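Long-range contact in haloalkane dehalogenase (Mycobacterium rhodesiae, PDB 4MJ3), which probably catalyses the hydrolytic cleavage of carbon-halogen bonds in haloalkanes, giving an alcohol and a halide ion: residues I179-T192 with I275-G287. Numbering follows the deposited sequence.
Sequences IVNGGSLSTLSAET and IAGAGHFLQEDKG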
# COMPACT_ATOMS: atom_id res chain seq x y z
N ILE A 179 -11.91 -10.50 -3.28
CA ILE A 179 -11.94 -9.03 -3.41
C ILE A 179 -10.83 -8.59 -4.34
O ILE A 179 -11.04 -7.72 -5.20
CB ILE A 179 -11.87 -8.34 -2.03
CG1 ILE A 179 -13.19 -8.52 -1.30
CG2 ILE A 179 -11.50 -6.85 -2.16
CD1 ILE A 179 -13.09 -8.27 0.20
N VAL A 180 -9.63 -9.15 -4.18
CA VAL A 180 -8.52 -8.79 -5.06
C VAL A 180 -8.84 -9.20 -6.49
O VAL A 180 -8.64 -8.43 -7.43
CB VAL A 180 -7.17 -9.40 -4.60
CG1 VAL A 180 -6.05 -9.04 -5.56
CG2 VAL A 180 -6.81 -8.90 -3.20
N ASN A 181 -9.37 -10.41 -6.67
CA ASN A 181 -9.85 -10.82 -7.99
C ASN A 181 -10.89 -9.87 -8.58
O ASN A 181 -10.87 -9.54 -9.77
CB ASN A 181 -10.43 -12.24 -7.94
CG ASN A 181 -10.77 -12.78 -9.31
OD1 ASN A 181 -9.97 -12.72 -10.24
ND2 ASN A 181 -11.98 -13.29 -9.45
N GLY A 182 -11.77 -9.39 -7.71
CA GLY A 182 -12.80 -8.43 -8.09
C GLY A 182 -12.24 -7.17 -8.69
O GLY A 182 -12.85 -6.59 -9.59
N GLY A 183 -11.07 -6.75 -8.20
CA GLY A 183 -10.43 -5.53 -8.65
C GLY A 183 -9.30 -5.72 -9.63
O GLY A 183 -8.47 -4.81 -9.80
N SER A 184 -9.25 -6.91 -10.25
CA SER A 184 -8.25 -7.24 -11.26
C SER A 184 -8.97 -7.60 -12.57
O SER A 184 -10.09 -8.17 -12.53
CB SER A 184 -7.40 -8.43 -10.80
OG SER A 184 -6.75 -8.21 -9.55
N LEU A 185 -8.39 -7.24 -13.71
CA LEU A 185 -8.92 -7.69 -15.01
C LEU A 185 -8.56 -9.14 -15.31
O LEU A 185 -9.33 -9.85 -15.96
CB LEU A 185 -8.39 -6.83 -16.14
CG LEU A 185 -8.73 -5.36 -16.10
CD1 LEU A 185 -8.27 -4.69 -17.40
CD2 LEU A 185 -10.22 -5.13 -15.88
N SER A 186 -7.41 -9.60 -14.82
CA SER A 186 -7.04 -10.98 -15.04
C SER A 186 -7.85 -11.88 -14.10
O SER A 186 -8.35 -11.42 -13.08
CB SER A 186 -5.52 -11.16 -14.88
OG SER A 186 -5.08 -10.78 -13.63
N THR A 187 -8.01 -13.14 -14.46
CA THR A 187 -8.65 -14.10 -13.57
C THR A 187 -7.58 -14.70 -12.67
O THR A 187 -6.68 -15.41 -13.14
CB THR A 187 -9.37 -15.22 -14.34
OG1 THR A 187 -10.38 -14.66 -15.17
CG2 THR A 187 -10.01 -16.20 -13.36
N LEU A 188 -7.65 -14.42 -11.37
CA LEU A 188 -6.65 -14.92 -10.44
C LEU A 188 -6.88 -16.42 -10.26
O LEU A 188 -8.01 -16.88 -10.20
CB LEU A 188 -6.69 -14.20 -9.09
CG LEU A 188 -6.63 -12.67 -9.12
CD1 LEU A 188 -6.45 -12.13 -7.71
CD2 LEU A 188 -5.55 -12.12 -10.03
N SER A 189 -5.80 -17.17 -10.13
CA SER A 189 -5.91 -18.60 -9.95
C SER A 189 -6.42 -18.91 -8.55
O SER A 189 -6.32 -18.08 -7.64
CB SER A 189 -4.52 -19.24 -10.15
OG SER A 189 -3.65 -18.86 -9.09
N ALA A 190 -6.89 -20.14 -8.37
CA ALA A 190 -7.31 -20.60 -7.07
C ALA A 190 -6.17 -20.46 -6.03
O ALA A 190 -6.41 -20.07 -4.89
CB ALA A 190 -7.79 -22.03 -7.14
N GLU A 191 -4.94 -20.79 -6.42
CA GLU A 191 -3.80 -20.66 -5.52
C GLU A 191 -3.49 -19.20 -5.12
O GLU A 191 -3.07 -18.94 -3.98
CB GLU A 191 -2.54 -21.34 -6.11
N THR A 192 -3.69 -18.26 -6.05
CA THR A 192 -3.49 -16.84 -5.77
C THR A 192 -4.54 -16.34 -4.79
O THR A 192 -4.23 -15.65 -3.82
CB THR A 192 -3.48 -16.01 -7.07
OG1 THR A 192 -2.33 -16.37 -7.85
CG2 THR A 192 -3.42 -14.53 -6.78
N ILE A 275 -0.81 2.69 -17.13
CA ILE A 275 -0.57 1.25 -17.26
C ILE A 275 -1.82 0.65 -17.90
O ILE A 275 -2.89 0.59 -17.29
CB ILE A 275 -0.28 0.59 -15.89
CG1 ILE A 275 0.94 1.21 -15.22
CG2 ILE A 275 -0.12 -0.93 -16.04
CD1 ILE A 275 2.23 1.08 -16.00
N ALA A 276 -1.68 0.23 -19.16
CA ALA A 276 -2.80 -0.25 -19.96
C ALA A 276 -3.20 -1.66 -19.57
O ALA A 276 -2.36 -2.48 -19.26
CB ALA A 276 -2.45 -0.21 -21.45
N GLY A 277 -4.50 -1.93 -19.62
CA GLY A 277 -5.03 -3.27 -19.40
C GLY A 277 -4.89 -3.75 -17.97
O GLY A 277 -4.62 -4.93 -17.74
N ALA A 278 -5.11 -2.86 -17.01
CA ALA A 278 -5.01 -3.23 -15.61
C ALA A 278 -6.10 -2.58 -14.78
O ALA A 278 -6.44 -1.42 -14.99
CB ALA A 278 -3.63 -2.90 -15.06
N GLY A 279 -6.59 -3.34 -13.82
CA GLY A 279 -7.61 -2.85 -12.89
C GLY A 279 -7.01 -2.19 -11.68
O GLY A 279 -5.84 -1.79 -11.66
N HIS A 280 -7.81 -2.07 -10.62
CA HIS A 280 -7.35 -1.48 -9.38
C HIS A 280 -6.06 -2.09 -8.84
O HIS A 280 -5.11 -1.38 -8.51
CB HIS A 280 -8.45 -1.62 -8.34
CG HIS A 280 -8.11 -1.01 -7.03
ND1 HIS A 280 -7.95 0.35 -6.86
CD2 HIS A 280 -7.89 -1.57 -5.81
CE1 HIS A 280 -7.64 0.60 -5.60
NE2 HIS A 280 -7.58 -0.55 -4.95
N PHE A 281 -6.02 -3.42 -8.77
CA PHE A 281 -4.85 -4.15 -8.31
C PHE A 281 -3.91 -4.37 -9.49
O PHE A 281 -3.71 -5.49 -9.96
CB PHE A 281 -5.25 -5.47 -7.64
CG PHE A 281 -6.05 -5.27 -6.40
CD1 PHE A 281 -5.44 -4.91 -5.21
CD2 PHE A 281 -7.41 -5.39 -6.42
CE1 PHE A 281 -6.15 -4.70 -4.05
CE2 PHE A 281 -8.16 -5.17 -5.27
CZ PHE A 281 -7.53 -4.84 -4.08
N LEU A 282 -3.35 -3.26 -9.96
CA LEU A 282 -2.62 -3.27 -11.21
C LEU A 282 -1.35 -4.14 -11.15
O LEU A 282 -0.85 -4.58 -12.18
CB LEU A 282 -2.28 -1.85 -11.68
CG LEU A 282 -1.12 -1.09 -11.04
CD1 LEU A 282 -0.92 0.21 -11.83
CD2 LEU A 282 -1.38 -0.76 -9.58
N GLN A 283 -0.85 -4.38 -9.94
CA GLN A 283 0.33 -5.21 -9.74
C GLN A 283 0.05 -6.67 -10.10
O GLN A 283 0.97 -7.41 -10.42
CB GLN A 283 0.84 -5.13 -8.30
CG GLN A 283 0.97 -3.71 -7.75
CD GLN A 283 -0.23 -3.27 -6.94
OE1 GLN A 283 -1.38 -3.55 -7.31
NE2 GLN A 283 0.02 -2.57 -5.83
N GLU A 284 -1.21 -7.09 -10.03
CA GLU A 284 -1.62 -8.44 -10.45
C GLU A 284 -1.74 -8.56 -11.95
O GLU A 284 -1.38 -9.59 -12.51
CB GLU A 284 -2.97 -8.85 -9.88
CG GLU A 284 -2.95 -9.29 -8.44
CD GLU A 284 -2.16 -10.57 -8.17
OE1 GLU A 284 -1.86 -11.38 -9.08
OE2 GLU A 284 -1.80 -10.73 -7.01
N ASP A 285 -2.26 -7.54 -12.60
CA ASP A 285 -2.51 -7.56 -14.03
C ASP A 285 -1.28 -7.25 -14.86
O ASP A 285 -1.07 -7.85 -15.90
CB ASP A 285 -3.62 -6.55 -14.37
CG ASP A 285 -4.99 -6.97 -13.84
OD1 ASP A 285 -5.22 -8.17 -13.61
OD2 ASP A 285 -5.86 -6.07 -13.66
N LYS A 286 -0.49 -6.27 -14.41
CA LYS A 286 0.61 -5.71 -15.20
C LYS A 286 1.79 -5.34 -14.29
O LYS A 286 2.41 -4.28 -14.44
CB LYS A 286 0.12 -4.48 -15.98
CG LYS A 286 -0.98 -4.73 -17.01
CD LYS A 286 -0.46 -5.53 -18.21
CE LYS A 286 -1.59 -5.92 -19.15
NZ LYS A 286 -1.03 -6.55 -20.37
N GLY A 287 2.14 -6.25 -13.39
CA GLY A 287 3.21 -6.01 -12.43
C GLY A 287 4.57 -5.77 -13.07
O GLY A 287 5.29 -4.84 -12.70
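The carboxylate of D285 accepts four hydrogen bonds, three from L185 and S186 across the contact, tying 185-186 to the first turn of helix 282-300, and one from G279 N of its own segment. OD2 takes L185 N on its syn side (2.8 Å, N-H...O 163°) and G279 N on its anti lone pair (2.8 Å). OD1 receives S186 N from above the carboxylate plane and S186 OG nearly along its C-O axis, at 2.6 Å; the hydroxyl gets there with chi1 at 59°, between its own N and carbonyl carbon. Two donors on each oxygen fix the carboxylate's rotation and would probably stabilise its charge. One backbone bond crosses as well, F281 N to G183 O (3.0 Å), almost straight at 173°.

Apolar contact centres on the F281 ring, sandwiched between V180 CG1 over one face (4.1 Å from the centroid, a CH-pi contact) and H280 CD2 over the other. Separately, L188 CD2 lies against E284, nearest to OE1 (3.9 Å); E284 OE2 forms a salt bridge with R63 and a hydrogen bond with Y196.

H280, hydrogen-bonded through NE2 to D123 and through ND1 to D250, fits the catalytic histidine of an alpha/beta-hydrolase triad; the contact joins its loop to helix 176-182, probably part of the helical cap of haloalkane dehalogenases.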